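Local structure of Sso-CP2 metallo-carboxypetidase (Sulfolobus solfataricus, 4MMO) at residues 2-7 and 112-117; 68-73 and 106-111; 185-190 and 332-337; 285-290 and 304-309. The protein probably hydrolyses peptides as a zinc-dependent carboxypeptidase of the M20 family and forms a two-subunit assembly. All blocks are in the same frame, centred on the assembly; numbering follows the deposited sequence.

Contact 1 (2-7 and 112-117); sequences DEELYT and RLFAIK
Glu3 O, which touches Phe114 CZ at 3.5 Å, is gripped twice within its own helix: Thr7 OG1 donates to it over 2.8 Å and Thr7 N reaches it from the opposite face of the carbonyl plane. With OG1 set beside its own backbone N (chi1 -57°), Thr7 turns that hydroxyl back along the helix, and its CB meets the Phe114 ring at the edge, in plane, 3.6 Å from CZ. Glu4 covers one face of the same ring. Its CA stands 3.8 Å from the ring centroid, 13° off the normal, a CH-pi contact, while CG lies 3.7 Å from Phe114 CD1. A bend at chi2 brings the Glu4 carboxylate back against the CD1 side of the ring, its plane 64° from that of the phenyl group, and OE2 bonds to His118. Beyond the ring, Glu3 OE1 is 4.5 Å from Lys117 NZ, too far for a salt bridge; the ammonium pairs with Asp121 instead. Asp2 caps the N-terminal helix through OD1, which accepts from Leu5 N. Two roughly antiparallel helices, 3-12 and 102-121, are thus joined mainly through the Phe114 side chain, part of the helical layer against the mixed sheet of the catalytic domain.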
loop_
_atom_site.group_PDB
_atom_site.type_symbol
_atom_site.label_atom_id
_atom_site.label_comp_id
_atom_site.label_asym_id
_atom_site.label_seq_id
_atom_site.Cartn_x
_atom_site.Cartn_y
_atom_site.Cartn_z
ATOM N N ASP A 2 -46.071 -14.931 0.207
ATOM C CA ASP A 2 -46.723 -14.330 1.366
ATOM C C ASP A 2 -46.055 -13.017 1.764
ATOM O O ASP A 2 -45.004 -12.656 1.234
ATOM C CB ASP A 2 -46.740 -15.306 2.552
ATOM C CG ASP A 2 -45.355 -15.802 2.937
ATOM O OD1 ASP A 2 -44.348 -15.229 2.473
ATOM O OD2 ASP A 2 -45.275 -16.772 3.720
ATOM N N GLU A 3 -46.674 -12.312 2.705
ATOM C CA GLU A 3 -46.195 -11.009 3.144
ATOM C C GLU A 3 -44.782 -11.068 3.728
ATOM O O GLU A 3 -44.017 -10.111 3.608
ATOM C CB GLU A 3 -47.157 -10.426 4.179
ATOM C CG GLU A 3 -46.893 -8.968 4.520
ATOM C CD GLU A 3 -47.838 -8.436 5.581
ATOM O OE1 GLU A 3 -48.475 -9.253 6.280
ATOM O OE2 GLU A 3 -47.945 -7.199 5.716
ATOM N N GLU A 4 -44.442 -12.185 4.364
ATOM C CA GLU A 4 -43.131 -12.344 4.993
ATOM C C GLU A 4 -42.016 -12.235 3.959
ATOM O O GLU A 4 -41.024 -11.535 4.163
ATOM C CB GLU A 4 -43.025 -13.697 5.706
ATOM C CG GLU A 4 -43.820 -13.803 7.004
ATOM C CD GLU A 4 -45.323 -13.842 6.789
ATOM O OE1 GLU A 4 -45.768 -14.335 5.729
ATOM O OE2 GLU A 4 -46.063 -13.380 7.686
ATOM N N LEU A 5 -42.184 -12.939 2.849
ATOM C CA LEU A 5 -41.169 -12.956 1.814
ATOM C C LEU A 5 -41.192 -11.654 1.020
ATOM O O LEU A 5 -40.146 -11.062 0.758
ATOM C CB LEU A 5 -41.378 -14.152 0.886
ATOM C CG LEU A 5 -40.366 -14.294 -0.250
ATOM C CD1 LEU A 5 -38.949 -14.373 0.289
ATOM C CD2 LEU A 5 -40.677 -15.520 -1.093
ATOM N N TYR A 6 -42.388 -11.205 0.656
ATOM C CA TYR A 6 -42.539 -10.003 -0.154
ATOM C C TYR A 6 -41.910 -8.792 0.522
ATOM O O TYR A 6 -41.213 -8.005 -0.122
ATOM C CB TYR A 6 -44.017 -9.724 -0.437
ATOM C CG TYR A 6 -44.280 -8.336 -0.984
ATOM C CD1 TYR A 6 -44.102 -8.054 -2.334
ATOM C CD2 TYR A 6 -44.703 -7.309 -0.151
ATOM C CE1 TYR A 6 -44.340 -6.787 -2.837
ATOM C CE2 TYR A 6 -44.941 -6.039 -0.645
ATOM C CZ TYR A 6 -44.758 -5.784 -1.988
ATOM O OH TYR A 6 -44.996 -4.523 -2.483
ATOM N N THR A 7 -42.151 -8.645 1.821
ATOM C CA THR A 7 -41.641 -7.488 2.545
ATOM C C THR A 7 -40.118 -7.543 2.644
ATOM O O THR A 7 -39.449 -6.511 2.567
ATOM C CB THR A 7 -42.263 -7.383 3.943
ATOM O OG1 THR A 7 -43.687 -7.331 3.817
ATOM C CG2 THR A 7 -41.781 -6.123 4.663
ATOM N N ARG A 112 -37.249 -11.493 12.640
ATOM C CA ARG A 112 -37.608 -11.176 14.016
ATOM C C ARG A 112 -38.875 -10.330 14.080
ATOM O O ARG A 112 -39.726 -10.543 14.944
ATOM C CB ARG A 112 -36.463 -10.442 14.713
ATOM C CG ARG A 112 -35.225 -11.289 14.924
ATOM C CD ARG A 112 -34.119 -10.486 15.578
ATOM N NE ARG A 112 -32.961 -11.315 15.897
ATOM C CZ ARG A 112 -31.840 -10.856 16.446
ATOM N NH1 ARG A 112 -31.717 -9.569 16.738
ATOM N NH2 ARG A 112 -30.839 -11.686 16.699
ATOM N N LEU A 113 -38.996 -9.376 13.161
ATOM C CA LEU A 113 -40.164 -8.497 13.105
ATOM C C LEU A 113 -41.443 -9.278 12.837
ATOM O O LEU A 113 -42.479 -9.019 13.446
ATOM C CB LEU A 113 -39.995 -7.439 12.011
ATOM C CG LEU A 113 -39.574 -6.029 12.422
ATOM C CD1 LEU A 113 -39.446 -5.154 11.181
ATOM C CD2 LEU A 113 -40.561 -5.408 13.396
ATOM N N PHE A 114 -41.371 -10.227 11.910
ATOM C CA PHE A 114 -42.540 -11.008 11.551
ATOM C C PHE A 114 -42.892 -12.025 12.643
ATOM O O PHE A 114 -44.059 -12.368 12.812
ATOM C CB PHE A 114 -42.344 -11.680 10.191
ATOM C CG PHE A 114 -42.706 -10.791 9.031
ATOM C CD1 PHE A 114 -44.035 -10.565 8.711
ATOM C CD2 PHE A 114 -41.724 -10.164 8.280
ATOM C CE1 PHE A 114 -44.379 -9.741 7.658
ATOM C CE2 PHE A 114 -42.062 -9.339 7.223
ATOM C CZ PHE A 114 -43.391 -9.127 6.912
ATOM N N ALA A 115 -41.894 -12.482 13.395
ATOM C CA ALA A 115 -42.155 -13.342 14.547
ATOM C C ALA A 115 -42.973 -12.577 15.581
ATOM O O ALA A 115 -43.975 -13.080 16.087
ATOM C CB ALA A 115 -40.855 -13.834 15.162
ATOM N N ILE A 116 -42.549 -11.353 15.881
ATOM C CA ILE A 116 -43.242 -10.524 16.858
ATOM C C ILE A 116 -44.675 -10.281 16.405
ATOM O O ILE A 116 -45.606 -10.332 17.210
ATOM C CB ILE A 116 -42.521 -9.180 17.069
ATOM C CG1 ILE A 116 -41.139 -9.420 17.680
ATOM C CG2 ILE A 116 -43.332 -8.256 17.981
ATOM C CD1 ILE A 116 -40.233 -8.194 17.668
ATOM N N LYS A 117 -44.839 -10.023 15.112
ATOM C CA LYS A 117 -46.151 -9.788 14.530
ATOM C C LYS A 117 -47.066 -10.987 14.737
ATOM O O LYS A 117 -48.229 -10.836 15.107
ATOM C CB LYS A 117 -46.019 -9.522 13.032
ATOM C CG LYS A 117 -47.336 -9.236 12.334
ATOM C CD LYS A 117 -47.163 -9.192 10.825
ATOM C CE LYS A 117 -48.311 -8.453 10.163
ATOM N NZ LYS A 117 -49.641 -8.960 10.594
#

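Contact 2 (68-73 and 106-111); sequences IYNHYD and KGTLMA
Leu109 and Asn70 bring the helix and the strand together, their side chains meeting between two backbones that run roughly antiparallel. CG of Leu109 is anti to the backbone N (chi1 -175°), which carries the isobutyl group out to the strand, and both CG and CD1 lie 3.6 Å from Asn70 CB. CD1 reaches farther along the strand, to 4.0 Å from His71 O. The amide of Asn70 passes over the start of the leucine side chain, its CG 3.9 Å from Leu109 CA. Its two polar atoms are held separately: ND2 donates to Asn105 OD1, while OD1 accepts a hydrogen bond from a water that also donates to Leu109 O, each over 2.9 Å. That water is a polar link between Asn70 and the helix backbone.

The strand 65-71 belongs to the mixed beta sheet of the M20 catalytic domain, and its C-terminal end delivers a zinc ligand. The CB of His71 points away from the helix, and its NE2 binds the zinc ion, which Asp104 and Glu163 also bind. ND1 donates to Asp73 O at 2.9 Å; that oxygen lies nearly in the imidazole plane, a second-shell bond that helps to fix how the ring is rotated.

Where the strand gives way to a loop, Tyr72 turns its ring off toward helix 24-39 and bonds through OH to Pro52 O. Its own carbonyl oxygen lies 3.4 Å from CE of Lys106, whose extended chain continues to NZ and donates to Phe11 O in helix 3-12.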
loop_
_atom_site.group_PDB
_atom_site.type_symbol
_atom_site.label_atom_id
_atom_site.label_comp_id
_atom_site.label_asym_id
_atom_site.label_seq_id
_atom_site.Cartn_x
_atom_site.Cartn_y
_atom_site.Cartn_z
ATOM N N ILE A 68 -34.031 -5.673 21.508
ATOM C CA ILE A 68 -33.574 -6.334 20.287
ATOM C C ILE A 68 -32.775 -5.365 19.415
ATOM O O ILE A 68 -33.274 -4.310 19.039
ATOM C CB ILE A 68 -34.760 -6.904 19.481
ATOM C CG1 ILE A 68 -35.498 -7.951 20.320
ATOM C CG2 ILE A 68 -34.276 -7.508 18.157
ATOM C CD1 ILE A 68 -36.657 -8.630 19.613
ATOM N N TYR A 69 -31.539 -5.744 19.101
ATOM C CA TYR A 69 -30.651 -4.931 18.278
ATOM C C TYR A 69 -30.457 -5.549 16.897
ATOM O O TYR A 69 -30.191 -6.743 16.768
ATOM C CB TYR A 69 -29.288 -4.762 18.966
ATOM C CG TYR A 69 -28.200 -4.194 18.072
ATOM C CD1 TYR A 69 -27.424 -5.028 17.280
ATOM C CD2 TYR A 69 -27.947 -2.828 18.027
ATOM C CE1 TYR A 69 -26.433 -4.523 16.463
ATOM C CE2 TYR A 69 -26.950 -2.309 17.208
ATOM C CZ TYR A 69 -26.199 -3.163 16.429
ATOM O OH TYR A 69 -25.212 -2.665 15.609
ATOM N N ASN A 70 -30.594 -4.717 15.869
ATOM C CA ASN A 70 -30.237 -5.089 14.504
ATOM C C ASN A 70 -29.708 -3.851 13.784
ATOM O O ASN A 70 -29.779 -2.752 14.321
ATOM C CB ASN A 70 -31.442 -5.666 13.759
ATOM C CG ASN A 70 -31.815 -7.060 14.235
ATOM O OD1 ASN A 70 -32.803 -7.242 14.944
ATOM N ND2 ASN A 70 -31.030 -8.052 13.833
ATOM N N HIS A 71 -29.168 -4.020 12.583
ATOM C CA HIS A 71 -28.714 -2.868 11.805
ATOM C C HIS A 71 -29.198 -2.954 10.368
ATOM O O HIS A 71 -29.128 -4.014 9.743
ATOM C CB HIS A 71 -27.192 -2.722 11.866
ATOM C CG HIS A 71 -26.443 -3.874 11.269
ATOM N ND1 HIS A 71 -26.212 -3.992 9.921
ATOM C CD2 HIS A 71 -25.869 -4.952 11.854
ATOM C CE1 HIS A 71 -25.521 -5.101 9.692
ATOM N NE2 HIS A 71 -25.303 -5.698 10.847
ATOM N N TYR A 72 -29.701 -1.831 9.859
ATOM C CA TYR A 72 -30.280 -1.785 8.519
ATOM C C TYR A 72 -29.255 -1.417 7.447
ATOM O O TYR A 72 -29.537 -1.524 6.257
ATOM C CB TYR A 72 -31.476 -0.825 8.473
ATOM C CG TYR A 72 -31.155 0.617 8.798
ATOM C CD1 TYR A 72 -30.751 1.506 7.804
ATOM C CD2 TYR A 72 -31.279 1.098 10.093
ATOM C CE1 TYR A 72 -30.465 2.827 8.099
ATOM C CE2 TYR A 72 -30.998 2.418 10.399
ATOM C CZ TYR A 72 -30.589 3.277 9.398
ATOM O OH TYR A 72 -30.310 4.590 9.704
ATOM N N ASP A 73 -28.065 -0.996 7.865
ATOM C CA ASP A 73 -27.009 -0.675 6.912
ATOM C C ASP A 73 -26.297 -1.941 6.469
ATOM O O ASP A 73 -26.250 -2.923 7.209
ATOM C CB ASP A 73 -26.000 0.316 7.507
ATOM C CG ASP A 73 -25.251 -0.252 8.705
ATOM O OD1 ASP A 73 -25.915 -0.748 9.634
ATOM O OD2 ASP A 73 -24.001 -0.206 8.718
ATOM N N LYS A 106 -30.319 -7.800 7.151
ATOM C CA LYS A 106 -31.729 -7.482 6.898
ATOM C C LYS A 106 -32.679 -8.676 7.023
ATOM O O LYS A 106 -33.794 -8.532 7.523
ATOM C CB LYS A 106 -31.903 -6.856 5.513
ATOM C CG LYS A 106 -31.253 -5.491 5.368
ATOM C CD LYS A 106 -31.582 -4.881 4.019
ATOM C CE LYS A 106 -30.982 -3.485 3.864
ATOM N NZ LYS A 106 -31.225 -2.938 2.504
ATOM N N GLY A 107 -32.255 -9.834 6.529
ATOM C CA GLY A 107 -33.067 -11.036 6.615
ATOM C C GLY A 107 -33.381 -11.381 8.063
ATOM O O GLY A 107 -34.534 -11.621 8.427
ATOM N N THR A 108 -32.346 -11.381 8.897
ATOM C CA THR A 108 -32.506 -11.672 10.320
ATOM C C THR A 108 -33.333 -10.585 10.995
ATOM O O THR A 108 -34.135 -10.867 11.884
ATOM C CB THR A 108 -31.140 -11.784 11.020
ATOM O OG1 THR A 108 -30.351 -12.783 10.364
ATOM C CG2 THR A 108 -31.304 -12.154 12.496
ATOM N N LEU A 109 -33.147 -9.344 10.560
ATOM C CA LEU A 109 -33.872 -8.218 11.140
ATOM C C LEU A 109 -35.361 -8.370 10.879
ATOM O O LEU A 109 -36.186 -8.126 11.762
ATOM C CB LEU A 109 -33.361 -6.893 10.558
ATOM C CG LEU A 109 -33.906 -5.568 11.109
ATOM C CD1 LEU A 109 -32.948 -4.439 10.739
ATOM C CD2 LEU A 109 -35.297 -5.218 10.591
ATOM N N MET A 110 -35.696 -8.780 9.662
ATOM C CA MET A 110 -37.084 -8.828 9.219
ATOM C C MET A 110 -37.786 -10.073 9.759
ATOM O O MET A 110 -38.974 -10.032 10.083
ATOM C CB MET A 110 -37.148 -8.812 7.689
ATOM C CG MET A 110 -38.549 -8.694 7.120
ATOM S SD MET A 110 -39.358 -7.141 7.534
ATOM C CE MET A 110 -38.328 -5.965 6.664
ATOM N N ALA A 111 -37.047 -11.176 9.841
ATOM C CA ALA A 111 -37.571 -12.408 10.421
ATOM C C ALA A 111 -38.083 -12.137 11.829
ATOM O O ALA A 111 -39.218 -12.476 12.162
ATOM C CB ALA A 111 -36.499 -13.488 10.445
HETATM O O HOH W 1 -35.686 -7.071 14.418
#

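Contact 3 (185-190 and 332-337); sequences VELVLD and AGFNGE
Phe334 reaches back from the loop after helix 318-331 to lie against strand 178-190. Its CB does not point straight at the strand, but CG, standing anti to the backbone N (chi1 179°), swings the ring onto Leu187 and Leu189. Along the ring, CD1 comes to 4.1 Å from Leu189 CD2, and CE1 meets the same methyl more closely, at 3.6 Å. CZ, at the far end, lies 4.0 Å from Leu187 CD2 and 3.9 Å from Val188 O. The two leucines therefore hold the outer part of the phenyl group, each approaching obliquely, while Gly336 N lies over one face toward the rim. Leu329 of the preceding helix also touches the ring.

That helix ends in a Schellman motif in which Gly333 takes a positive phi, and the chain then turns into strand 337-348. The new strand joins 178-190 as an antiparallel neighbour in the sheet of the M20 dimerisation domain. Its first rung is the hydrogen-bonded pair Val188 and Glu337: Glu337 N donates to Val188 O in the carbonyl plane at 2.9 Å, and Val188 N returns a straighter bond to Glu337 O, 163° at the hydrogen. Val188 O also receives a CA-H...O contact from Gly336 CA, 3.3 Å away.

Farther on, between Asp190 and Asn335, a water bridges the backbones, accepting from Asp190 N and donating to Asn335 O. The carboxylate of Asp190 turns to Arg303 and His302, and its carbonyl oxygen accepts from Lys262 of the second subunit.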
loop_
_atom_site.group_PDB
_atom_site.type_symbol
_atom_site.label_atom_id
_atom_site.label_comp_id
_atom_site.label_asym_id
_atom_site.label_seq_id
_atom_site.Cartn_x
_atom_site.Cartn_y
_atom_site.Cartn_z
ATOM N N VAL A 185 -6.501 2.089 13.990
ATOM C CA VAL A 185 -5.497 3.139 14.078
ATOM C C VAL A 185 -4.862 3.380 12.718
ATOM O O VAL A 185 -4.604 2.438 11.966
ATOM C CB VAL A 185 -4.403 2.781 15.099
ATOM C CG1 VAL A 185 -3.234 3.762 15.027
ATOM C CG2 VAL A 185 -4.985 2.759 16.499
ATOM N N GLU A 186 -4.624 4.649 12.409
ATOM C CA GLU A 186 -3.871 5.021 11.221
ATOM C C GLU A 186 -2.634 5.805 11.620
ATOM O O GLU A 186 -2.725 6.779 12.367
ATOM C CB GLU A 186 -4.721 5.851 10.270
ATOM C CG GLU A 186 -3.924 6.376 9.085
ATOM C CD GLU A 186 -4.799 6.805 7.929
ATOM O OE1 GLU A 186 -5.860 7.419 8.176
ATOM O OE2 GLU A 186 -4.425 6.521 6.772
ATOM N N LEU A 187 -1.479 5.359 11.136
ATOM C CA LEU A 187 -0.221 6.057 11.363
ATOM C C LEU A 187 0.166 6.763 10.081
ATOM O O LEU A 187 0.068 6.184 9.004
ATOM C CB LEU A 187 0.884 5.076 11.749
ATOM C CG LEU A 187 0.644 4.215 12.987
ATOM C CD1 LEU A 187 1.844 3.313 13.233
ATOM C CD2 LEU A 187 0.365 5.083 14.203
ATOM N N VAL A 188 0.599 8.014 10.199
ATOM C CA VAL A 188 0.999 8.795 9.038
ATOM C C VAL A 188 2.316 9.512 9.294
ATOM O O VAL A 188 2.513 10.118 10.347
ATOM C CB VAL A 188 -0.070 9.838 8.658
ATOM C CG1 VAL A 188 0.338 10.586 7.396
ATOM C CG2 VAL A 188 -1.425 9.169 8.460
ATOM N N LEU A 189 3.215 9.423 8.318
ATOM C CA LEU A 189 4.448 10.194 8.316
ATOM C C LEU A 189 4.433 11.085 7.089
ATOM O O LEU A 189 4.053 10.647 6.005
ATOM C CB LEU A 189 5.671 9.276 8.269
ATOM C CG LEU A 189 5.879 8.311 9.432
ATOM C CD1 LEU A 189 7.132 7.483 9.195
ATOM C CD2 LEU A 189 5.973 9.056 10.748
ATOM N N ASP A 190 4.832 12.339 7.269
ATOM C CA ASP A 190 4.948 13.274 6.161
ATOM C C ASP A 190 6.191 14.122 6.393
ATOM O O ASP A 190 6.214 14.960 7.293
ATOM C CB ASP A 190 3.698 14.147 6.058
ATOM C CG ASP A 190 3.525 14.752 4.681
ATOM O OD1 ASP A 190 4.549 15.073 4.045
ATOM O OD2 ASP A 190 2.370 14.897 4.229
ATOM N N ALA A 332 9.718 4.273 20.267
ATOM C CA ALA A 332 10.184 3.809 18.968
ATOM C C ALA A 332 10.573 4.979 18.069
ATOM O O ALA A 332 10.954 4.784 16.915
ATOM C CB ALA A 332 9.117 2.957 18.300
ATOM N N GLY A 333 10.470 6.194 18.602
ATOM C CA GLY A 333 10.867 7.385 17.874
ATOM C C GLY A 333 9.894 7.756 16.774
ATOM O O GLY A 333 10.292 8.317 15.749
ATOM N N PHE A 334 8.619 7.444 16.980
ATOM C CA PHE A 334 7.594 7.768 15.995
ATOM C C PHE A 334 7.438 9.282 15.891
ATOM O O PHE A 334 7.286 9.973 16.896
ATOM C CB PHE A 334 6.261 7.110 16.359
ATOM C CG PHE A 334 5.150 7.418 15.395
ATOM C CD1 PHE A 334 5.136 6.860 14.126
ATOM C CD2 PHE A 334 4.116 8.264 15.758
ATOM C CE1 PHE A 334 4.113 7.143 13.238
ATOM C CE2 PHE A 334 3.089 8.551 14.874
ATOM C CZ PHE A 334 3.088 7.990 13.614
ATOM N N ASN A 335 7.491 9.788 14.664
ATOM C CA ASN A 335 7.443 11.219 14.409
ATOM C C ASN A 335 6.395 11.529 13.355
ATOM O O ASN A 335 6.720 11.828 12.205
ATOM C CB ASN A 335 8.815 11.716 13.948
ATOM C CG ASN A 335 8.841 13.212 13.694
ATOM O OD1 ASN A 335 8.005 13.955 14.210
ATOM N ND2 ASN A 335 9.801 13.659 12.894
ATOM N N GLY A 336 5.130 11.446 13.749
ATOM C CA GLY A 336 4.043 11.693 12.824
ATOM C C GLY A 336 2.690 11.718 13.502
ATOM O O GLY A 336 2.594 11.842 14.719
ATOM N N GLU A 337 1.643 11.587 12.695
ATOM C CA GLU A 337 0.276 11.680 13.175
ATOM C C GLU A 337 -0.246 10.305 13.563
ATOM O O GLU A 337 0.126 9.296 12.959
ATOM C CB GLU A 337 -0.614 12.272 12.082
ATOM C CG GLU A 337 -1.576 13.340 12.571
ATOM C CD GLU A 337 -2.615 13.716 11.529
ATOM O OE1 GLU A 337 -2.596 13.131 10.425
ATOM O OE2 GLU A 337 -3.456 14.595 11.819
HETATM O O HOH W 2 6.004 13.197 9.820
#

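Contact 4 (285-290 and 304-309); sequences DGFECG and AFAKLD
A beta hairpin of the dimerisation domain, strands 283-290 and 299-312, pairs here antiparallel and carries a classic beta bulge, Asp285 and Gly286 both facing Lys307. Lys307 O accepts from Asp285 N at 2.8 Å and more weakly from Gly286 N, while Lys307 N donates to Gly286 O. Farther on, Glu288 and Phe305 exchange two straight bonds, the Glu288 N to Phe305 O one making 171° at the hydrogen. Their side chains run side by side: Phe305 takes the crowded position between its backbone N and carbonyl carbon (chi1 61°), which lays its ring along Glu288, with Glu288 CB over one ring face, 3.6 Å from Phe305 CZ, a CH-pi contact. On the other face of the sheet Phe287 CD1 packs on Ala306 CB at 3.8 Å, and Cys289 SG on Ala304 CB at 3.6 Å. At the bulge, Asp285 OD2 and Asp309 OD1 are 2.7 Å apart. Asp285 OD1 accepts from Ile299 N of the second subunit, and Asp309 OD1 from Asn283. Helix 207-218 lies against the Phe287 face and supplies Cys208 for the disulfide to Cys289; strand 178-190 flanks 304-309, and residues 286-290 pair with a strand of the second subunit, continuing the sheet across the dimer.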
loop_
_atom_site.group_PDB
_atom_site.type_symbol
_atom_site.label_atom_id
_atom_site.label_comp_id
_atom_site.label_asym_id
_atom_site.label_seq_id
_atom_site.Cartn_x
_atom_site.Cartn_y
_atom_site.Cartn_z
ATOM N N ASP A 285 -3.738 -3.697 8.237
ATOM C CA ASP A 285 -4.751 -3.752 7.190
ATOM C C ASP A 285 -4.226 -3.132 5.913
ATOM O O ASP A 285 -4.683 -3.454 4.816
ATOM C CB ASP A 285 -6.013 -3.000 7.616
ATOM C CG ASP A 285 -6.609 -3.543 8.883
ATOM O OD1 ASP A 285 -7.333 -4.559 8.814
ATOM O OD2 ASP A 285 -6.351 -2.955 9.950
ATOM N N GLY A 286 -3.272 -2.222 6.058
ATOM C CA GLY A 286 -2.768 -1.495 4.915
ATOM C C GLY A 286 -1.465 -0.779 5.177
ATOM O O GLY A 286 -1.185 -0.339 6.290
ATOM N N PHE A 287 -0.662 -0.684 4.129
ATOM C CA PHE A 287 0.552 0.108 4.148
ATOM C C PHE A 287 0.775 0.642 2.741
ATOM O O PHE A 287 0.894 -0.128 1.786
ATOM C CB PHE A 287 1.739 -0.741 4.606
ATOM C CG PHE A 287 3.024 0.033 4.754
ATOM C CD1 PHE A 287 3.449 0.472 5.996
ATOM C CD2 PHE A 287 3.806 0.313 3.652
ATOM C CE1 PHE A 287 4.631 1.180 6.129
ATOM C CE2 PHE A 287 4.984 1.016 3.783
ATOM C CZ PHE A 287 5.394 1.451 5.021
ATOM N N GLU A 288 0.795 1.965 2.623
ATOM C CA GLU A 288 0.996 2.634 1.345
ATOM C C GLU A 288 2.145 3.614 1.461
ATOM O O GLU A 288 2.245 4.361 2.434
ATOM C CB GLU A 288 -0.269 3.391 0.936
ATOM C CG GLU A 288 -0.147 4.201 -0.351
ATOM C CD GLU A 288 -0.036 3.328 -1.587
ATOM O OE1 GLU A 288 -0.690 2.263 -1.625
ATOM O OE2 GLU A 288 0.705 3.705 -2.521
ATOM N N CYS A 289 3.010 3.610 0.459
ATOM C CA CYS A 289 4.084 4.584 0.389
ATOM C C CYS A 289 4.725 4.608 -0.985
ATOM O O CYS A 289 4.907 3.568 -1.615
ATOM C CB CYS A 289 5.154 4.280 1.429
ATOM S SG CYS A 289 6.480 5.488 1.389
ATOM N N GLY A 290 5.072 5.807 -1.438
ATOM C CA GLY A 290 5.805 5.973 -2.674
ATOM C C GLY A 290 5.081 5.439 -3.891
ATOM O O GLY A 290 3.857 5.308 -3.899
ATOM N N ALA A 304 4.164 8.421 4.047
ATOM C CA ALA A 304 3.881 7.004 4.236
ATOM C C ALA A 304 2.811 6.858 5.309
ATOM O O ALA A 304 2.855 7.549 6.324
ATOM C CB ALA A 304 5.135 6.258 4.660
ATOM N N PHE A 305 1.849 5.970 5.084
ATOM C CA PHE A 305 0.856 5.680 6.113
ATOM C C PHE A 305 0.496 4.202 6.191
ATOM O O PHE A 305 0.633 3.456 5.217
ATOM C CB PHE A 305 -0.404 6.535 5.927
ATOM C CG PHE A 305 -1.114 6.307 4.626
ATOM C CD1 PHE A 305 -0.729 6.988 3.483
ATOM C CD2 PHE A 305 -2.178 5.426 4.548
ATOM C CE1 PHE A 305 -1.386 6.785 2.283
ATOM C CE2 PHE A 305 -2.840 5.218 3.353
ATOM C CZ PHE A 305 -2.444 5.900 2.219
ATOM N N ALA A 306 0.049 3.795 7.375
ATOM C CA ALA A 306 -0.349 2.423 7.633
ATOM C C ALA A 306 -1.628 2.412 8.463
ATOM O O ALA A 306 -1.882 3.341 9.230
ATOM C CB ALA A 306 0.762 1.690 8.366
ATOM N N LYS A 307 -2.429 1.362 8.295
ATOM C CA LYS A 307 -3.668 1.194 9.037
ATOM C C LYS A 307 -3.627 -0.101 9.837
ATOM O O LYS A 307 -3.367 -1.174 9.287
ATOM C CB LYS A 307 -4.864 1.191 8.087
ATOM C CG LYS A 307 -5.206 2.559 7.530
ATOM C CD LYS A 307 -6.402 2.497 6.592
ATOM C CE LYS A 307 -6.569 3.801 5.822
ATOM N NZ LYS A 307 -7.875 4.459 6.100
ATOM N N LEU A 308 -3.886 0.013 11.135
ATOM C CA LEU A 308 -3.821 -1.119 12.052
ATOM C C LEU A 308 -5.167 -1.333 12.719
ATOM O O LEU A 308 -5.860 -0.371 13.060
ATOM C CB LEU A 308 -2.774 -0.868 13.139
ATOM C CG LEU A 308 -1.387 -0.409 12.688
ATOM C CD1 LEU A 308 -0.579 0.062 13.887
ATOM C CD2 LEU A 308 -0.663 -1.527 11.962
ATOM N N ASP A 309 -5.536 -2.597 12.896
ATOM C CA ASP A 309 -6.676 -2.947 13.725
ATOM C C ASP A 309 -6.209 -3.909 14.811
ATOM O O ASP A 309 -5.472 -4.858 14.538
ATOM C CB ASP A 309 -7.809 -3.550 12.885
ATOM C CG ASP A 309 -7.510 -4.963 12.417
ATOM O OD1 ASP A 309 -6.670 -5.127 11.510
ATOM O OD2 ASP A 309 -8.128 -5.912 12.949
#

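Overall arrangement
From the N terminus, helix 3-12 meets helix 102-121 in contact 1, closing a loop that contains the whole of contact 2, where strand 65-71 meets the same helix closer to the zinc. The two touch: Arg112 NH1 of contact 1 lies 3.1 Å from Asn70 OD1 of contact 2. The chain then enters the dimerisation domain. Contact 3 closes the longer loop, from strand 178-190 to the start of 337-348, and contact 4, the hairpin, nests within it; strands 178-190 and 299-312 are direct neighbours, so both lie in one sheet. Contacts 2 and 4 remain about 17 Å apart at their nearest atoms, on opposite sides of the chain's centre.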